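Local coordinates for protein flavin-containing monooxygenase (Allium sativum, PDB 6WPU) that probably uses its bound FAD to oxygenate the sulfur of S-allyl-L-cysteine, as a flavin-dependent S-monooxygenase of garlic, at residues Y63-S73 and Q201-I209; M72-H82 and H182-E190. One frame throughout, in Å; residues are numbered along the deposited sequence. Where two conformers were deposited one is given.

Interaction 1: Y63-S73 and Q201-I209; sequences YTPDTEPDPMS and QMHSHNYRI
R208 points at the loop 63-73 and donates to two of its carbonyls. NE donates to T64 O at 2.8 Å, nearly in line with that C=O bond, and NH2 donates to D66 O at 3.0 Å in the carbonyl plane; both acceptors lie tilted from the guanidinium plane. T67 CG2 rests over one face of the guanidinium, and the Y63 ring passes alongside the aliphatic part, CE1 3.7 Å from R208 CD. The second hub is N206. Its OD1 accepts from E68 N at 3.0 Å in a straight bond arriving from above the amide plane, while ND2 is shared between S73 OG at 3.0 Å and, in a weak bond, P71 O. P71 O also takes the backbone N of H203, at the end of strand 200-203. Farther along, M72, bent at chi2 and chi3 (-73° and -83°), lays its CE 3.3 Å from Q201 OE1, which is itself bonded to H292.

Behind these contacts, R208 NH1 turns back to its own segment, donating to H205 O and Y207 O and so fixing the guanidinium. A lysine in place of R208 would probably leave one or more of the carbonyls of T64, D66, H205 and Y207 without its donor and free the loop to shift. H205 NE2 donates to E68 OE2 at 3.1 Å, in the imidazole plane but from above the carboxylate plane, while ND1 is held by S84. E68 OE1 receives S73 OG and pairs with R78, so its charge is probably balanced by that guanidinium. An ST turn at T64 and an Asx turn at D70 shape the loop. Such bonding, mostly from side chains to backbone groups, holds an irregular loop against the edge strand 200-203 of a mixed beta sheet in this flavin-binding monooxygenase-like fold.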
# COMPACT_ATOMS: atom_id res chain seq x y z
N TYR A 63 10.09 8.78 4.70
CA TYR A 63 9.46 10.10 4.72
C TYR A 63 10.31 11.11 3.96
O TYR A 63 11.54 11.08 4.03
CB TYR A 63 9.26 10.59 6.16
CG TYR A 63 8.79 12.03 6.21
CD1 TYR A 63 7.47 12.36 5.90
CD2 TYR A 63 9.66 13.06 6.56
CE1 TYR A 63 7.03 13.67 5.93
CE2 TYR A 63 9.22 14.39 6.59
CZ TYR A 63 7.91 14.68 6.28
OH TYR A 63 7.45 15.98 6.30
N THR A 64 9.65 11.97 3.19
CA THR A 64 10.34 13.12 2.61
C THR A 64 9.43 14.34 2.72
O THR A 64 8.22 14.23 2.47
CB THR A 64 10.75 12.92 1.15
OG1 THR A 64 11.33 14.13 0.66
CG2 THR A 64 9.54 12.55 0.26
N PRO A 65 9.97 15.51 3.08
CA PRO A 65 9.18 16.74 2.99
C PRO A 65 8.95 17.17 1.55
O PRO A 65 8.14 18.08 1.34
CB PRO A 65 10.02 17.77 3.75
CG PRO A 65 11.22 17.04 4.26
CD PRO A 65 11.36 15.77 3.50
N ASP A 66 9.64 16.57 0.58
CA ASP A 66 9.39 16.86 -0.82
C ASP A 66 7.94 16.59 -1.15
O ASP A 66 7.34 15.62 -0.65
CB ASP A 66 10.25 15.97 -1.74
CG ASP A 66 11.74 16.23 -1.62
OD1 ASP A 66 12.16 17.16 -0.89
OD2 ASP A 66 12.51 15.47 -2.26
N THR A 67 7.37 17.44 -2.01
CA THR A 67 6.04 17.21 -2.57
C THR A 67 6.09 17.53 -4.06
O THR A 67 7.01 18.18 -4.55
CB THR A 67 4.96 18.08 -1.91
OG1 THR A 67 5.29 19.45 -2.10
CG2 THR A 67 4.86 17.79 -0.43
N GLU A 68 5.07 17.09 -4.77
CA GLU A 68 5.08 17.30 -6.21
C GLU A 68 4.68 18.74 -6.53
O GLU A 68 3.89 19.35 -5.81
CB GLU A 68 4.15 16.30 -6.89
CG GLU A 68 4.71 14.87 -6.71
CD GLU A 68 3.87 13.76 -7.34
OE1 GLU A 68 2.85 14.06 -8.02
OE2 GLU A 68 4.24 12.57 -7.14
N PRO A 69 5.27 19.33 -7.58
CA PRO A 69 4.98 20.74 -7.89
C PRO A 69 3.50 20.99 -8.19
O PRO A 69 3.02 22.10 -7.95
CB PRO A 69 5.86 21.02 -9.11
CG PRO A 69 6.89 19.95 -9.11
CD PRO A 69 6.28 18.75 -8.48
N ASP A 70 2.78 20.00 -8.71
CA ASP A 70 1.34 20.11 -8.90
C ASP A 70 0.66 19.58 -7.64
O ASP A 70 0.72 18.37 -7.38
CB ASP A 70 0.90 19.30 -10.13
CG ASP A 70 -0.61 19.26 -10.33
OD1 ASP A 70 -1.35 19.93 -9.58
OD2 ASP A 70 -1.07 18.56 -11.25
N PRO A 71 0.03 20.44 -6.83
CA PRO A 71 -0.60 19.95 -5.59
C PRO A 71 -1.66 18.90 -5.83
O PRO A 71 -1.98 18.14 -4.90
CB PRO A 71 -1.20 21.22 -4.95
CG PRO A 71 -1.14 22.27 -6.00
CD PRO A 71 -0.02 21.91 -6.93
N MET A 72 -2.24 18.83 -7.03
CA MET A 72 -3.22 17.80 -7.34
C MET A 72 -2.58 16.54 -7.92
O MET A 72 -3.26 15.53 -8.07
CB MET A 72 -4.28 18.35 -8.30
CG MET A 72 -5.29 19.30 -7.63
SD MET A 72 -6.42 18.34 -6.59
CE MET A 72 -7.60 17.78 -7.82
N SER A 73 -1.29 16.59 -8.25
CA SER A 73 -0.57 15.44 -8.82
C SER A 73 -1.29 14.90 -10.05
O SER A 73 -1.50 13.70 -10.19
CB SER A 73 -0.38 14.34 -7.78
OG SER A 73 0.54 14.75 -6.78
N GLN A 201 -6.89 23.38 -4.12
CA GLN A 201 -7.24 21.97 -4.28
C GLN A 201 -5.95 21.17 -4.27
O GLN A 201 -4.99 21.54 -4.96
CB GLN A 201 -7.99 21.75 -5.59
CG GLN A 201 -9.34 21.14 -5.47
CD GLN A 201 -9.87 20.65 -6.80
OE1 GLN A 201 -10.29 19.49 -6.93
NE2 GLN A 201 -9.87 21.52 -7.81
N MET A 202 -5.92 20.09 -3.49
CA MET A 202 -4.73 19.24 -3.42
C MET A 202 -5.15 17.80 -3.13
O MET A 202 -6.26 17.53 -2.67
CB MET A 202 -3.76 19.71 -2.33
CG MET A 202 -4.39 19.72 -0.94
SD MET A 202 -3.25 20.18 0.38
CE MET A 202 -2.02 18.86 0.26
N HIS A 203 -4.23 16.88 -3.42
CA HIS A 203 -4.37 15.48 -3.04
C HIS A 203 -3.51 15.23 -1.81
O HIS A 203 -2.47 15.85 -1.63
CB HIS A 203 -3.93 14.55 -4.19
CG HIS A 203 -4.33 13.12 -3.99
ND1 HIS A 203 -3.57 12.23 -3.25
CD2 HIS A 203 -5.41 12.42 -4.42
CE1 HIS A 203 -4.17 11.05 -3.23
NE2 HIS A 203 -5.29 11.14 -3.93
N SER A 204 -3.99 14.36 -0.93
CA SER A 204 -3.25 14.02 0.29
C SER A 204 -1.89 13.43 -0.00
O SER A 204 -1.04 13.39 0.90
CB SER A 204 -4.04 13.02 1.13
OG SER A 204 -4.22 11.80 0.42
N HIS A 205 -1.65 12.96 -1.23
CA HIS A 205 -0.31 12.51 -1.60
C HIS A 205 0.73 13.58 -1.31
O HIS A 205 1.89 13.27 -1.03
CB HIS A 205 -0.27 12.14 -3.08
CG HIS A 205 1.08 11.71 -3.56
ND1 HIS A 205 1.70 10.56 -3.12
CD2 HIS A 205 1.92 12.25 -4.48
CE1 HIS A 205 2.87 10.43 -3.72
NE2 HIS A 205 3.02 11.44 -4.56
N ASN A 206 0.33 14.85 -1.34
CA ASN A 206 1.26 15.94 -1.08
C ASN A 206 1.11 16.52 0.32
O ASN A 206 1.69 17.57 0.61
CB ASN A 206 1.07 17.02 -2.15
CG ASN A 206 1.42 16.51 -3.54
OD1 ASN A 206 2.52 16.00 -3.75
ND2 ASN A 206 0.49 16.60 -4.48
N TYR A 207 0.37 15.86 1.21
CA TYR A 207 0.22 16.38 2.56
C TYR A 207 1.41 15.96 3.41
O TYR A 207 1.78 14.78 3.43
CB TYR A 207 -1.08 15.91 3.23
CG TYR A 207 -1.11 16.41 4.66
CD1 TYR A 207 -1.29 17.78 4.93
CD2 TYR A 207 -0.86 15.55 5.72
CE1 TYR A 207 -1.28 18.26 6.23
CE2 TYR A 207 -0.83 16.03 7.04
CZ TYR A 207 -1.04 17.39 7.28
OH TYR A 207 -1.01 17.87 8.56
N ARG A 208 2.02 16.92 4.10
CA ARG A 208 3.19 16.62 4.93
C ARG A 208 3.04 17.10 6.36
O ARG A 208 3.31 16.34 7.30
CB ARG A 208 4.45 17.24 4.33
CG ARG A 208 4.85 16.62 2.98
CD ARG A 208 5.13 15.12 3.09
NE ARG A 208 5.54 14.61 1.79
CZ ARG A 208 4.72 14.02 0.93
NH1 ARG A 208 3.43 13.82 1.25
NH2 ARG A 208 5.20 13.62 -0.24
N ILE A 209 2.64 18.36 6.55
CA ILE A 209 2.68 19.00 7.86
C ILE A 209 1.49 19.93 8.01
O ILE A 209 0.95 20.42 7.01
CB ILE A 209 4.01 19.76 8.09
CG1 ILE A 209 4.24 20.81 7.00
CG2 ILE A 209 5.18 18.77 8.20
CD1 ILE A 209 5.26 21.92 7.39

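Interaction 2: M72-H82 and H182-E190; sequences MSQDSSRPIVH and HYTEPRFAE. With FAD (flavin-adenine dinucleotide), chain B.
F188 turns its ring edge to the backbone of M72 and one face to Q74. M72 O lies in the ring plane, 3.0 Å from F188 CZ, while Q74 NE2 sits 3.6 Å above the ring centre, the amide inclined 62° to it. The sulfur of M72 makes an oblique Met-aromatic contact with the same ring. Next to it, P186 CG packs against S73 O and CB.

R78 is stretched out from CG to NE, bringing NH2 to E185 OE1 in a salt bridge of 3.1 Å; OE1 lies near the guanidinium plane, yet is itself met from above the carboxylate plane. S73 O sits over the centre of one guanidinium face and I80 CD1 against the other, while NE pairs with E68. Waters extend the bridge, one joining R78 NH2 to T184 O and another S73 O to E185 OE2.

With CG2 against I80 CG2, T184 points OG1 at H82 O, donating in plane to a lone pair at 2.9 Å. In the H82 conformer given, of two deposited, that hydroxyl also lies over one face of the imidazole; FAD C2B lies over the opposite face, and H82 NE2 donates to FAD O2A at 2.6 Å. Together with Y183, whose CB and CG approach the flavin methyl C8M, H82 lines the FAD pocket.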
# COMPACT_ATOMS: atom_id res chain seq x y z
N MET A 72 -2.24 18.83 -7.03
CA MET A 72 -3.22 17.80 -7.34
C MET A 72 -2.58 16.54 -7.92
O MET A 72 -3.26 15.53 -8.07
CB MET A 72 -4.28 18.35 -8.30
CG MET A 72 -5.29 19.30 -7.63
SD MET A 72 -6.42 18.34 -6.59
CE MET A 72 -7.60 17.78 -7.82
N SER A 73 -1.29 16.59 -8.25
CA SER A 73 -0.57 15.44 -8.82
C SER A 73 -1.29 14.90 -10.05
O SER A 73 -1.50 13.70 -10.19
CB SER A 73 -0.38 14.34 -7.78
OG SER A 73 0.54 14.75 -6.78
N GLN A 74 -1.71 15.81 -10.93
CA GLN A 74 -2.39 15.45 -12.17
C GLN A 74 -1.61 15.80 -13.43
O GLN A 74 -1.87 15.19 -14.48
CB GLN A 74 -3.76 16.14 -12.26
CG GLN A 74 -4.82 15.57 -11.35
CD GLN A 74 -6.08 16.41 -11.38
OE1 GLN A 74 -6.02 17.61 -11.64
NE2 GLN A 74 -7.23 15.80 -11.12
N ASP A 75 -0.69 16.76 -13.38
CA ASP A 75 0.09 17.13 -14.55
C ASP A 75 1.01 15.96 -14.95
O ASP A 75 1.83 15.49 -14.16
CB ASP A 75 0.91 18.38 -14.24
CG ASP A 75 1.87 18.74 -15.35
OD1 ASP A 75 1.68 18.29 -16.50
OD2 ASP A 75 2.83 19.49 -15.06
N SER A 76 0.86 15.49 -16.20
CA SER A 76 1.52 14.24 -16.58
C SER A 76 3.04 14.38 -16.66
O SER A 76 3.75 13.39 -16.52
CB SER A 76 0.98 13.73 -17.91
OG SER A 76 1.25 14.66 -18.94
N SER A 77 3.55 15.59 -16.87
CA SER A 77 4.99 15.80 -16.95
C SER A 77 5.61 16.18 -15.60
O SER A 77 6.76 16.60 -15.55
CB SER A 77 5.30 16.89 -17.98
OG SER A 77 4.95 18.17 -17.45
N ARG A 78 4.86 16.04 -14.50
CA ARG A 78 5.35 16.51 -13.22
C ARG A 78 6.44 15.58 -12.68
O ARG A 78 6.42 14.37 -12.96
CB ARG A 78 4.20 16.59 -12.21
CG ARG A 78 3.72 15.22 -11.69
CD ARG A 78 2.35 15.29 -11.01
NE ARG A 78 2.00 13.99 -10.47
CZ ARG A 78 1.42 13.02 -11.18
NH1 ARG A 78 1.13 13.25 -12.45
NH2 ARG A 78 1.16 11.84 -10.62
N PRO A 79 7.41 16.11 -11.94
CA PRO A 79 8.27 15.24 -11.12
C PRO A 79 7.42 14.45 -10.15
O PRO A 79 6.40 14.95 -9.64
CB PRO A 79 9.20 16.22 -10.39
CG PRO A 79 9.08 17.51 -11.10
CD PRO A 79 7.74 17.54 -11.78
N ILE A 80 7.82 13.21 -9.89
CA ILE A 80 7.07 12.30 -9.04
C ILE A 80 7.78 12.20 -7.69
O ILE A 80 8.99 11.97 -7.64
CB ILE A 80 6.92 10.91 -9.68
CG1 ILE A 80 6.20 11.01 -11.03
CG2 ILE A 80 6.15 9.96 -8.74
CD1 ILE A 80 4.83 11.74 -10.95
N VAL A 81 7.03 12.36 -6.61
CA VAL A 81 7.51 12.03 -5.27
C VAL A 81 6.88 10.69 -4.89
O VAL A 81 5.66 10.53 -4.96
CB VAL A 81 7.16 13.13 -4.25
CG1 VAL A 81 7.65 12.72 -2.88
CG2 VAL A 81 7.79 14.46 -4.65
N HIS A 82 7.69 9.73 -4.50
CA HIS A 82 7.15 8.38 -4.35
C HIS A 82 6.37 8.22 -3.05
O HIS A 82 5.26 7.67 -3.03
CB HIS A 82 8.24 7.30 -4.40
CG HIS A 82 7.69 5.93 -4.16
ND1 HIS A 82 7.21 5.13 -5.19
CD2 HIS A 82 7.46 5.24 -3.02
CE1 HIS A 82 6.74 4.00 -4.68
NE2 HIS A 82 6.89 4.05 -3.36
N HIS A 182 1.63 0.64 -4.98
CA HIS A 182 0.43 1.23 -5.58
C HIS A 182 -0.10 2.38 -4.74
O HIS A 182 -1.32 2.60 -4.69
CB HIS A 182 -0.67 0.18 -5.79
CG HIS A 182 -1.08 -0.54 -4.53
ND1 HIS A 182 -0.63 -1.80 -4.21
CD2 HIS A 182 -1.94 -0.18 -3.54
CE1 HIS A 182 -1.18 -2.19 -3.07
NE2 HIS A 182 -1.97 -1.22 -2.63
N TYR A 183 0.78 3.15 -4.10
CA TYR A 183 0.34 4.29 -3.30
C TYR A 183 1.05 5.57 -3.73
O TYR A 183 1.49 6.38 -2.90
CB TYR A 183 0.53 3.99 -1.81
CG TYR A 183 -0.50 3.01 -1.29
CD1 TYR A 183 -1.89 3.31 -1.36
CD2 TYR A 183 -0.13 1.79 -0.73
CE1 TYR A 183 -2.86 2.42 -0.89
CE2 TYR A 183 -1.08 0.88 -0.25
CZ TYR A 183 -2.45 1.20 -0.33
OH TYR A 183 -3.40 0.30 0.14
N THR A 184 1.14 5.80 -5.03
CA THR A 184 1.83 6.97 -5.57
C THR A 184 1.01 7.72 -6.61
O THR A 184 1.02 8.95 -6.62
CB THR A 184 3.18 6.53 -6.16
OG1 THR A 184 4.00 6.03 -5.11
CG2 THR A 184 3.91 7.71 -6.81
N GLU A 185 0.31 7.01 -7.50
CA GLU A 185 -0.51 7.66 -8.51
C GLU A 185 -1.91 7.88 -7.95
O GLU A 185 -2.61 6.90 -7.65
CB GLU A 185 -0.56 6.82 -9.77
CG GLU A 185 -1.30 7.46 -10.94
CD GLU A 185 -0.54 8.63 -11.58
OE1 GLU A 185 0.63 8.86 -11.22
OE2 GLU A 185 -1.12 9.31 -12.45
N PRO A 186 -2.36 9.13 -7.81
CA PRO A 186 -3.62 9.41 -7.09
C PRO A 186 -4.87 9.11 -7.89
O PRO A 186 -4.90 9.18 -9.12
CB PRO A 186 -3.53 10.92 -6.82
CG PRO A 186 -2.81 11.43 -8.00
CD PRO A 186 -1.71 10.37 -8.24
N ARG A 187 -5.94 8.81 -7.15
CA ARG A 187 -7.29 8.91 -7.70
C ARG A 187 -8.05 9.97 -6.91
O ARG A 187 -7.67 10.34 -5.79
CB ARG A 187 -8.01 7.56 -7.68
CG ARG A 187 -8.63 7.17 -6.38
CD ARG A 187 -9.23 5.75 -6.44
NE ARG A 187 -10.18 5.53 -7.53
CZ ARG A 187 -11.51 5.61 -7.41
NH1 ARG A 187 -12.06 5.94 -6.24
NH2 ARG A 187 -12.30 5.37 -8.46
N PHE A 188 -9.15 10.44 -7.49
CA PHE A 188 -9.76 11.69 -7.04
C PHE A 188 -11.26 11.53 -6.80
O PHE A 188 -11.90 10.62 -7.31
CB PHE A 188 -9.54 12.79 -8.06
CG PHE A 188 -8.11 13.08 -8.28
CD1 PHE A 188 -7.44 13.96 -7.45
CD2 PHE A 188 -7.41 12.44 -9.29
CE1 PHE A 188 -6.11 14.21 -7.64
CE2 PHE A 188 -6.08 12.69 -9.49
CZ PHE A 188 -5.43 13.57 -8.65
N ALA A 189 -11.80 12.47 -6.03
CA ALA A 189 -13.23 12.57 -5.83
C ALA A 189 -13.85 13.41 -6.94
O ALA A 189 -13.18 14.23 -7.57
CB ALA A 189 -13.53 13.19 -4.47
N GLU A 190 -15.13 13.18 -7.21
CA GLU A 190 -15.90 13.99 -8.14
C GLU A 190 -16.69 14.99 -7.30
O GLU A 190 -17.63 14.60 -6.60
CB GLU A 190 -16.82 13.13 -8.99
CG GLU A 190 -16.10 12.46 -10.15
CD GLU A 190 -15.66 13.45 -11.21
OE1 GLU A 190 -16.52 14.25 -11.66
OE2 GLU A 190 -14.46 13.44 -11.58
PA FAD B . 6.36 0.81 -1.84
O1A FAD B . 6.66 1.12 -0.38
O2A FAD B . 5.71 1.78 -2.69
O5B FAD B . 7.61 0.53 -2.64
C5B FAD B . 7.74 0.40 -4.05
C4B FAD B . 9.20 0.66 -4.50
O4B FAD B . 9.42 0.45 -5.86
C3B FAD B . 9.66 2.06 -4.19
O3B FAD B . 10.86 2.05 -3.49
C2B FAD B . 9.85 2.70 -5.52
O2B FAD B . 10.85 3.65 -5.54
C1B FAD B . 10.20 1.50 -6.36
N9A FAD B . 9.90 1.65 -7.76
C8A FAD B . 8.69 2.10 -8.29
N7A FAD B . 8.75 2.12 -9.62
C5A FAD B . 10.02 1.71 -10.03
C6A FAD B . 10.65 1.55 -11.27
N6A FAD B . 9.96 1.83 -12.50
N1A FAD B . 11.92 1.10 -11.32
C2A FAD B . 12.62 0.83 -10.19
N3A FAD B . 12.06 0.97 -8.97
C4A FAD B . 10.77 1.41 -8.86
N1 FAD B . 1.25 -0.79 6.19
C2 FAD B . 1.52 -1.24 7.52
O2 FAD B . 1.95 -2.51 7.74
N3 FAD B . 1.25 -0.44 8.61
C4 FAD B . 0.79 0.84 8.43
O4 FAD B . 0.52 1.66 9.47
C4X FAD B . 0.72 1.44 7.08
N5 FAD B . 0.49 2.80 6.92
C5X FAD B . 0.48 3.34 5.63
C6 FAD B . 0.23 4.71 5.47
C7 FAD B . 0.23 5.25 4.19
C7M FAD B . -0.04 6.72 4.03
C8 FAD B . 0.46 4.44 3.08
C8M FAD B . 0.46 4.99 1.69
C9 FAD B . 0.70 3.07 3.24
C9A FAD B . 0.71 2.52 4.51
N10 FAD B . 0.98 1.12 4.68
C10 FAD B . 0.99 0.56 5.96
C1' FAD B . 1.18 0.26 3.50
C2' FAD B . 2.51 0.27 2.79
O2' FAD B . 2.29 0.50 1.46
C3' FAD B . 3.06 -1.13 2.94
O3' FAD B . 3.42 -1.18 4.27
C4' FAD B . 4.28 -1.46 2.09
O4' FAD B . 5.19 -0.44 2.26
C5' FAD B . 4.04 -1.74 0.61
O5' FAD B . 5.32 -1.63 0.06
P FAD B . 5.80 -1.84 -1.44
O1P FAD B . 7.26 -2.43 -1.50
O2P FAD B . 4.62 -2.65 -2.12
O3P FAD B . 5.47 -0.37 -2.11
O HOH W 1 -2.80 11.91 -11.84
O HOH W 2 2.39 10.86 -8.15
O HOH W 3 -0.11 10.97 -14.01
O HOH W 4 3.35 6.30 -0.94

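How the interactions relate
Interactions 1 and 2 share M72 and S73, their centres about 9 Å apart, and touch one another where the loop 63-82 packs against the segments that hold strands 185-186 and 200-203. The main joint is E68: its OE1 makes a salt bridge with R78 NE at 2.6 Å, linking the carboxylate of interaction 1 to the guanidinium of interaction 2, while OE2 takes the backbone N of V81. D70 OD2, 2.8 Å from D75 N, probably bonds the turns of the loop together. The rings of F188 and H203 meet edge-to-face. The cofactor is reached directly through interaction 2, by H82 and Y183; in interaction 1, the H205 side chain remains about 7 Å from FAD.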